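Local coordinates for protein putative serine phosphatase (Pseudomonas aeruginosa, PDB 6K4E) that probably removes phosphate from phosphorylated threonine or serine of a partner protein, as a magnesium-binding PP2C-type phosphatase domain in biofilm signalling, at residues 243-256 with 277-289. Numbering follows the deposited sequence.
Sequences QAGGEHGFGFGSRR and VATLAEYQGEHPQ
Y283, in the last turn of helix 269-284, lays its ring between the G245-G246 backbone and the ring of F252. On one face, G246 CA makes a CH-pi contact, 4.1 Å from the ring centroid; on the opposite face F252 comes edge-on, a T-shaped pair with planes at 85°. With CG anti to the backbone N (chi1 -174°), the ring extends along the short hairpin 244-251, and its OH ends at F250 O, donating to it at 2.8 Å from above the carbonyl plane. Y283 CE1 and OH lie over one face of the R256 guanidinium, whose plane is tilted 41° from the ring; NH1 lies near the hydroxyl but bonds F252 O instead. G245 CA makes a second CH-pi contact, over one face of the H287 imidazole, whose ND1 bonds Q284 O.

Hydrogen bonds reinforce the contact. Y283 O, near the helix C-terminus, accepts from G246 N at 2.8 Å. The amide of Q243, its chain bent at chi2, stacks nearly parallel on that of Q284, and Q243 NE2 reaches both A244 O and P288 O, the latter at 3.0 Å, while its OE1 accepts from R290 N. Q284 NE2 in turn bonds H287 O, bracing the turn that follows the helix.

Apolar packing finishes the join: L280 CD1 lies 3.6 Å from Q243 CB, and T279 CG2 touches the far end of the F252 ring. Chemically, the hairpin is tied to the helix end by the tyrosine ring and hydroxyl, a backbone bond and the buried Q243 amide, whose NE2 and OE1 all find partners and which links it to the loop leading to the magnesium ligand D291.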
ATOM      1  N   GLN B 243     -14.387 -21.277  -6.043  1.00 31.76           N
ATOM      2  CA  GLN B 243     -13.493 -22.433  -5.956  1.00 31.99           C
ATOM      3  C   GLN B 243     -13.987 -23.602  -6.787  1.00 38.71           C
ATOM      4  O   GLN B 243     -15.061 -24.150  -6.503  1.00 37.95           O
ATOM      5  CB  GLN B 243     -13.275 -22.893  -4.522  1.00 32.43           C
ATOM      6  CG  GLN B 243     -12.230 -24.037  -4.392  1.00 37.45           C
ATOM      7  CD  GLN B 243     -10.883 -23.700  -5.018  1.00 56.99           C
ATOM      8  OE1 GLN B 243     -10.233 -22.708  -4.669  1.00 55.40           O
ATOM      9  NE2 GLN B 243     -10.482 -24.468  -6.015  1.00 38.25           N
ATOM     10  N   ALA B 244     -13.186 -23.984  -7.805  1.00 34.55           N
ATOM     11  CA  ALA B 244     -13.464 -25.110  -8.669  1.00 36.24           C
ATOM     12  C   ALA B 244     -13.310 -26.422  -7.861  1.00 43.40           C
ATOM     13  O   ALA B 244     -12.517 -26.478  -6.930  1.00 42.84           O
ATOM     14  CB  ALA B 244     -12.490 -25.089  -9.831  1.00 37.99           C
ATOM     15  N   GLY B 245     -14.100 -27.433  -8.206  1.00 42.10           N
ATOM     16  CA  GLY B 245     -14.045 -28.735  -7.556  1.00 43.27           C
ATOM     17  C   GLY B 245     -15.247 -29.599  -7.852  1.00 48.00           C
ATOM     18  O   GLY B 245     -16.050 -29.286  -8.737  1.00 48.58           O
ATOM     19  N   GLY B 246     -15.375 -30.675  -7.079  1.00 44.32           N
ATOM     20  CA  GLY B 246     -16.478 -31.617  -7.201  1.00 44.38           C
ATOM     21  C   GLY B 246     -16.303 -32.537  -8.383  1.00 51.52           C
ATOM     22  O   GLY B 246     -15.190 -32.687  -8.906  1.00 52.03           O
ATOM     23  N   GLU B 247     -17.404 -33.142  -8.837  1.00 49.79           N
ATOM     24  CA  GLU B 247     -17.389 -34.134  -9.910  1.00 52.65           C
ATOM     25  C   GLU B 247     -16.957 -33.618 -11.280  1.00 57.54           C
ATOM     26  O   GLU B 247     -16.325 -34.370 -12.016  1.00 58.70           O
ATOM     27  CB  GLU B 247     -18.755 -34.826 -10.012  1.00 55.63           C
ATOM     28  CG  GLU B 247     -19.181 -35.446  -8.689  1.00 69.88           C
ATOM     29  CD  GLU B 247     -20.472 -36.237  -8.714  1.00 91.59           C
ATOM     30  OE1 GLU B 247     -20.398 -37.485  -8.795  1.00 84.63           O
ATOM     31  OE2 GLU B 247     -21.554 -35.612  -8.606  1.00 79.89           O
ATOM     32  N   HIS B 248     -17.282 -32.356 -11.621  1.00 54.32           N
ATOM     33  CA  HIS B 248     -17.012 -31.768 -12.943  1.00 55.20           C
ATOM     34  C   HIS B 248     -16.102 -30.534 -12.957  1.00 56.60           C
ATOM     35  O   HIS B 248     -15.728 -30.065 -14.033  1.00 56.10           O
ATOM     36  CB  HIS B 248     -18.340 -31.445 -13.636  1.00 57.12           C
ATOM     37  CG  HIS B 248     -19.307 -32.573 -13.554  1.00 61.97           C
ATOM     38  ND1 HIS B 248     -20.289 -32.597 -12.585  1.00 63.63           N
ATOM     39  CD2 HIS B 248     -19.329 -33.740 -14.235  1.00 65.54           C
ATOM     40  CE1 HIS B 248     -20.916 -33.752 -12.743  1.00 64.68           C
ATOM     41  NE2 HIS B 248     -20.370 -34.476 -13.720  1.00 66.28           N
ATOM     42  N   GLY B 249     -15.728 -30.038 -11.785  1.00 50.54           N
ATOM     43  CA  GLY B 249     -14.837 -28.888 -11.714  1.00 48.05           C
ATOM     44  C   GLY B 249     -15.538 -27.547 -11.695  1.00 50.16           C
ATOM     45  O   GLY B 249     -14.897 -26.522 -11.881  1.00 49.21           O
ATOM     46  N   PHE B 250     -16.857 -27.544 -11.439  1.00 47.98           N
ATOM     47  CA  PHE B 250     -17.677 -26.341 -11.317  1.00 46.70           C
ATOM     48  C   PHE B 250     -17.253 -25.596 -10.065  1.00 46.12           C
ATOM     49  O   PHE B 250     -16.787 -26.225  -9.100  1.00 45.67           O
ATOM     50  CB  PHE B 250     -19.163 -26.712 -11.119  1.00 48.93           C
ATOM     51  CG  PHE B 250     -19.899 -27.337 -12.278  1.00 52.56           C
ATOM     52  CD1 PHE B 250     -19.545 -27.042 -13.597  1.00 57.07           C
ATOM     53  CD2 PHE B 250     -20.896 -28.278 -12.061  1.00 54.89           C
ATOM     54  CE1 PHE B 250     -20.178 -27.688 -14.672  1.00 58.91           C
ATOM     55  CE2 PHE B 250     -21.541 -28.901 -13.134  1.00 59.17           C
ATOM     56  CZ  PHE B 250     -21.159 -28.623 -14.431  1.00 57.41           C
ATOM     57  N   GLY B 251     -17.501 -24.293 -10.049  1.00 39.69           N
ATOM     58  CA  GLY B 251     -17.229 -23.486  -8.859  1.00 38.42           C
ATOM     59  C   GLY B 251     -18.221 -23.878  -7.781  1.00 40.87           C
ATOM     60  O   GLY B 251     -19.332 -24.321  -8.098  1.00 41.23           O
ATOM     61  N   PHE B 252     -17.822 -23.794  -6.507  1.00 36.19           N
ATOM     62  CA  PHE B 252     -18.696 -24.129  -5.382  1.00 33.87           C
ATOM     63  C   PHE B 252     -20.095 -23.526  -5.610  1.00 36.02           C
ATOM     64  O   PHE B 252     -21.050 -24.275  -5.709  1.00 35.54           O
ATOM     65  CB  PHE B 252     -18.055 -23.632  -4.080  1.00 33.12           C
ATOM     66  CG  PHE B 252     -18.656 -24.191  -2.824  1.00 32.60           C
ATOM     67  CD1 PHE B 252     -18.351 -25.486  -2.402  1.00 37.55           C
ATOM     68  CD2 PHE B 252     -19.461 -23.402  -2.009  1.00 32.31           C
ATOM     69  CE1 PHE B 252     -18.884 -25.991  -1.207  1.00 36.74           C
ATOM     70  CE2 PHE B 252     -19.980 -23.907  -0.804  1.00 34.19           C
ATOM     71  CZ  PHE B 252     -19.692 -25.194  -0.421  1.00 32.82           C
ATOM     72  N   GLY B 253     -20.165 -22.203  -5.811  1.00 34.06           N
ATOM     73  CA  GLY B 253     -21.385 -21.480  -6.148  1.00 34.85           C
ATOM     74  C   GLY B 253     -22.227 -21.009  -4.981  1.00 42.14           C
ATOM     75  O   GLY B 253     -22.026 -21.436  -3.831  1.00 38.49           O
ATOM     76  N   SER B 254     -23.188 -20.101  -5.307  1.00 41.62           N
ATOM     77  CA  SER B 254     -24.150 -19.459  -4.400  1.00 42.29           C
ATOM     78  C   SER B 254     -25.113 -20.435  -3.742  1.00 43.76           C
ATOM     79  O   SER B 254     -25.417 -20.243  -2.561  1.00 44.19           O
ATOM     80  CB  SER B 254     -24.974 -18.385  -5.122  1.00 49.02           C
ATOM     81  OG  SER B 254     -24.214 -17.341  -5.702  1.00 65.03           O
ATOM     82  N   ARG B 255     -25.636 -21.440  -4.490  1.00 39.82           N
ATOM     83  CA  ARG B 255     -26.586 -22.414  -3.939  1.00 40.67           C
ATOM     84  C   ARG B 255     -25.911 -23.346  -2.908  1.00 44.85           C
ATOM     85  O   ARG B 255     -26.457 -23.484  -1.806  1.00 42.76           O
ATOM     86  CB  ARG B 255     -27.359 -23.193  -5.027  1.00 41.18           C
ATOM     87  CG  ARG B 255     -28.243 -22.266  -5.873  1.00 61.39           C
ATOM     88  CD  ARG B 255     -28.615 -22.815  -7.252  1.00 72.33           C
ATOM     89  NE  ARG B 255     -28.997 -21.741  -8.180  1.00 77.64           N
ATOM     90  CZ  ARG B 255     -29.742 -21.913  -9.272  1.00 92.11           C
ATOM     91  NH1 ARG B 255     -30.207 -23.119  -9.585  1.00 80.79           N
ATOM     92  NH2 ARG B 255     -30.037 -20.881 -10.053  1.00 73.12           N
ATOM     93  N   ARG B 256     -24.711 -23.933  -3.222  1.00 41.28           N
ATOM     94  CA  ARG B 256     -24.005 -24.773  -2.231  1.00 42.52           C
ATOM     95  C   ARG B 256     -23.583 -23.910  -1.023  1.00 43.47           C
ATOM     96  O   ARG B 256     -23.624 -24.402   0.095  1.00 41.15           O
ATOM     97  CB  ARG B 256     -22.749 -25.463  -2.798  1.00 45.94           C
ATOM     98  CG  ARG B 256     -23.011 -26.590  -3.789  1.00 57.86           C
ATOM     99  CD  ARG B 256     -21.685 -27.200  -4.239  1.00 65.79           C
ATOM    100  NE  ARG B 256     -21.874 -28.244  -5.238  1.00 70.27           N
ATOM    101  CZ  ARG B 256     -21.738 -28.088  -6.556  1.00 89.62           C
ATOM    102  NH1 ARG B 256     -21.321 -26.928  -7.059  1.00 56.06           N
ATOM    103  NH2 ARG B 256     -21.977 -29.105  -7.380  1.00 89.31           N
ATOM    104  N   VAL B 277     -13.973 -24.765   6.165  1.00 42.14           N
ATOM    105  CA  VAL B 277     -12.649 -25.138   5.633  1.00 42.08           C
ATOM    106  C   VAL B 277     -12.660 -26.613   5.170  1.00 45.03           C
ATOM    107  O   VAL B 277     -12.270 -26.892   4.032  1.00 45.97           O
ATOM    108  CB  VAL B 277     -11.503 -24.838   6.651  1.00 45.82           C
ATOM    109  CG1 VAL B 277     -10.205 -25.554   6.282  1.00 46.52           C
ATOM    110  CG2 VAL B 277     -11.267 -23.346   6.780  1.00 43.89           C
ATOM    111  N   ALA B 278     -13.130 -27.535   6.025  1.00 38.87           N
ATOM    112  CA  ALA B 278     -13.237 -28.951   5.657  1.00 40.60           C
ATOM    113  C   ALA B 278     -14.215 -29.207   4.460  1.00 41.93           C
ATOM    114  O   ALA B 278     -13.949 -30.098   3.660  1.00 40.35           O
ATOM    115  CB  ALA B 278     -13.642 -29.784   6.864  1.00 42.02           C
ATOM    116  N   THR B 279     -15.297 -28.403   4.320  1.00 39.07           N
ATOM    117  CA  THR B 279     -16.278 -28.498   3.216  1.00 39.73           C
ATOM    118  C   THR B 279     -15.627 -28.104   1.879  1.00 44.61           C
ATOM    119  O   THR B 279     -15.868 -28.757   0.872  1.00 43.49           O
ATOM    120  CB  THR B 279     -17.570 -27.696   3.529  1.00 50.89           C
ATOM    121  OG1 THR B 279     -18.198 -28.279   4.677  1.00 48.86           O
ATOM    122  CG2 THR B 279     -18.569 -27.657   2.367  1.00 49.65           C
ATOM    123  N   LEU B 280     -14.793 -27.057   1.882  1.00 43.02           N
ATOM    124  CA  LEU B 280     -14.100 -26.620   0.672  1.00 43.64           C
ATOM    125  C   LEU B 280     -12.953 -27.567   0.320  1.00 47.40           C
ATOM    126  O   LEU B 280     -12.790 -27.909  -0.861  1.00 46.64           O
ATOM    127  CB  LEU B 280     -13.597 -25.173   0.778  1.00 42.42           C
ATOM    128  CG  LEU B 280     -13.235 -24.529  -0.583  1.00 46.26           C
ATOM    129  CD1 LEU B 280     -14.468 -24.331  -1.466  1.00 46.21           C
ATOM    130  CD2 LEU B 280     -12.571 -23.234  -0.381  1.00 43.93           C
ATOM    131  N   ALA B 281     -12.182 -28.012   1.335  1.00 43.03           N
ATOM    132  CA  ALA B 281     -11.065 -28.946   1.120  1.00 43.13           C
ATOM    133  C   ALA B 281     -11.574 -30.218   0.453  1.00 45.48           C
ATOM    134  O   ALA B 281     -10.986 -30.685  -0.523  1.00 46.32           O
ATOM    135  CB  ALA B 281     -10.378 -29.259   2.432  1.00 44.15           C
ATOM    136  N   GLU B 282     -12.730 -30.704   0.908  1.00 41.69           N
ATOM    137  CA  GLU B 282     -13.388 -31.892   0.376  1.00 41.82           C
ATOM    138  C   GLU B 282     -13.849 -31.690  -1.051  1.00 43.12           C
ATOM    139  O   GLU B 282     -13.550 -32.528  -1.889  1.00 42.17           O
ATOM    140  CB  GLU B 282     -14.544 -32.342   1.293  1.00 43.47           C
ATOM    141  CG  GLU B 282     -15.379 -33.493   0.742  1.00 52.62           C
ATOM    142  CD  GLU B 282     -15.682 -34.683   1.629  1.00 71.34           C
ATOM    143  OE1 GLU B 282     -16.540 -35.498   1.225  1.00 70.22           O
ATOM    144  OE2 GLU B 282     -15.072 -34.822   2.711  1.00 66.04           O
ATOM    145  N   TYR B 283     -14.550 -30.559  -1.325  1.00 41.27           N
ATOM    146  CA  TYR B 283     -15.083 -30.178  -2.629  1.00 40.91           C
ATOM    147  C   TYR B 283     -13.972 -30.017  -3.637  1.00 42.50           C
ATOM    148  O   TYR B 283     -14.015 -30.619  -4.688  1.00 43.62           O
ATOM    149  CB  TYR B 283     -15.937 -28.897  -2.517  1.00 43.21           C
ATOM    150  CG  TYR B 283     -16.637 -28.549  -3.813  1.00 48.22           C
ATOM    151  CD1 TYR B 283     -17.711 -29.310  -4.276  1.00 50.68           C
ATOM    152  CD2 TYR B 283     -16.200 -27.485  -4.601  1.00 49.17           C
ATOM    153  CE1 TYR B 283     -18.326 -29.028  -5.495  1.00 52.77           C
ATOM    154  CE2 TYR B 283     -16.815 -27.187  -5.819  1.00 51.08           C
ATOM    155  CZ  TYR B 283     -17.875 -27.966  -6.264  1.00 58.39           C
ATOM    156  OH  TYR B 283     -18.488 -27.686  -7.459  1.00 56.78           O
ATOM    157  N   GLN B 284     -12.969 -29.231  -3.292  1.00 38.91           N
ATOM    158  CA  GLN B 284     -11.794 -28.905  -4.096  1.00 38.76           C
ATOM    159  C   GLN B 284     -10.977 -30.121  -4.538  1.00 44.28           C
ATOM    160  O   GLN B 284     -10.666 -30.234  -5.721  1.00 45.66           O
ATOM    161  CB  GLN B 284     -10.947 -27.915  -3.326  1.00 39.54           C
ATOM    162  CG  GLN B 284      -9.797 -27.315  -4.105  1.00 53.58           C
ATOM    163  CD  GLN B 284      -9.032 -26.346  -3.260  1.00 60.42           C
ATOM    164  OE1 GLN B 284      -9.546 -25.777  -2.297  1.00 48.57           O
ATOM    165  NE2 GLN B 284      -7.772 -26.152  -3.589  1.00 54.64           N
ATOM    166  N   GLY B 285     -10.674 -31.030  -3.609  1.00 41.82           N
ATOM    167  CA  GLY B 285      -9.892 -32.222  -3.908  1.00 42.48           C
ATOM    168  C   GLY B 285      -8.520 -31.864  -4.436  1.00 46.06           C
ATOM    169  O   GLY B 285      -7.786 -31.113  -3.799  1.00 45.15           O
ATOM    170  N   GLU B 286      -8.208 -32.328  -5.643  1.00 45.29           N
ATOM    171  CA  GLU B 286      -6.931 -32.077  -6.306  1.00 47.43           C
ATOM    172  C   GLU B 286      -6.868 -30.736  -7.072  1.00 50.20           C
ATOM    173  O   GLU B 286      -5.805 -30.396  -7.580  1.00 51.79           O
ATOM    174  CB  GLU B 286      -6.584 -33.252  -7.245  1.00 51.59           C
ATOM    175  CG  GLU B 286      -5.365 -34.024  -6.771  1.00 69.10           C
ATOM    176  CD  GLU B 286      -5.631 -35.013  -5.660  1.00103.39           C
ATOM    177  OE1 GLU B 286      -5.637 -36.227  -5.965  1.00108.06           O
ATOM    178  OE2 GLU B 286      -5.794 -34.594  -4.489  1.00103.84           O
ATOM    179  N   HIS B 287      -7.984 -29.996  -7.184  1.00 44.85           N
ATOM    180  CA  HIS B 287      -8.007 -28.710  -7.893  1.00 44.58           C
ATOM    181  C   HIS B 287      -7.173 -27.648  -7.193  1.00 50.22           C
ATOM    182  O   HIS B 287      -7.310 -27.474  -5.978  1.00 48.57           O
ATOM    183  CB  HIS B 287      -9.429 -28.176  -8.056  1.00 44.20           C
ATOM    184  CG  HIS B 287     -10.228 -28.911  -9.070  1.00 48.55           C
ATOM    185  ND1 HIS B 287     -10.843 -30.114  -8.767  1.00 51.11           N
ATOM    186  CD2 HIS B 287     -10.487 -28.598 -10.357  1.00 50.04           C
ATOM    187  CE1 HIS B 287     -11.467 -30.483  -9.872  1.00 50.65           C
ATOM    188  NE2 HIS B 287     -11.287 -29.599 -10.851  1.00 50.76           N
ATOM    189  N   PRO B 288      -6.350 -26.878  -7.936  1.00 48.60           N
ATOM    190  CA  PRO B 288      -5.607 -25.783  -7.289  1.00 47.74           C
ATOM    191  C   PRO B 288      -6.570 -24.716  -6.781  1.00 49.61           C
ATOM    192  O   PRO B 288      -7.728 -24.670  -7.227  1.00 47.39           O
ATOM    193  CB  PRO B 288      -4.740 -25.222  -8.431  1.00 49.99           C
ATOM    194  CG  PRO B 288      -5.493 -25.569  -9.675  1.00 55.86           C
ATOM    195  CD  PRO B 288      -6.078 -26.927  -9.390  1.00 51.71           C
ATOM    196  N   GLN B 289      -6.109 -23.888  -5.820  1.00 45.92           N
ATOM    197  CA  GLN B 289      -6.904 -22.776  -5.311  1.00 43.93           C
ATOM    198  C   GLN B 289      -6.962 -21.770  -6.467  1.00 48.60           C
ATOM    199  O   GLN B 289      -5.940 -21.425  -7.061  1.00 47.90           O
ATOM    200  CB  GLN B 289      -6.275 -22.162  -4.055  1.00 44.33           C
ATOM    201  CG  GLN B 289      -7.221 -21.219  -3.314  1.00 50.80           C
ATOM    202  CD  GLN B 289      -6.595 -20.609  -2.099  1.00 49.64           C
ATOM    203  OE1 GLN B 289      -5.732 -21.194  -1.470  1.00 51.14           O
ATOM    204  NE2 GLN B 289      -7.017 -19.419  -1.730  1.00 37.99           N
TER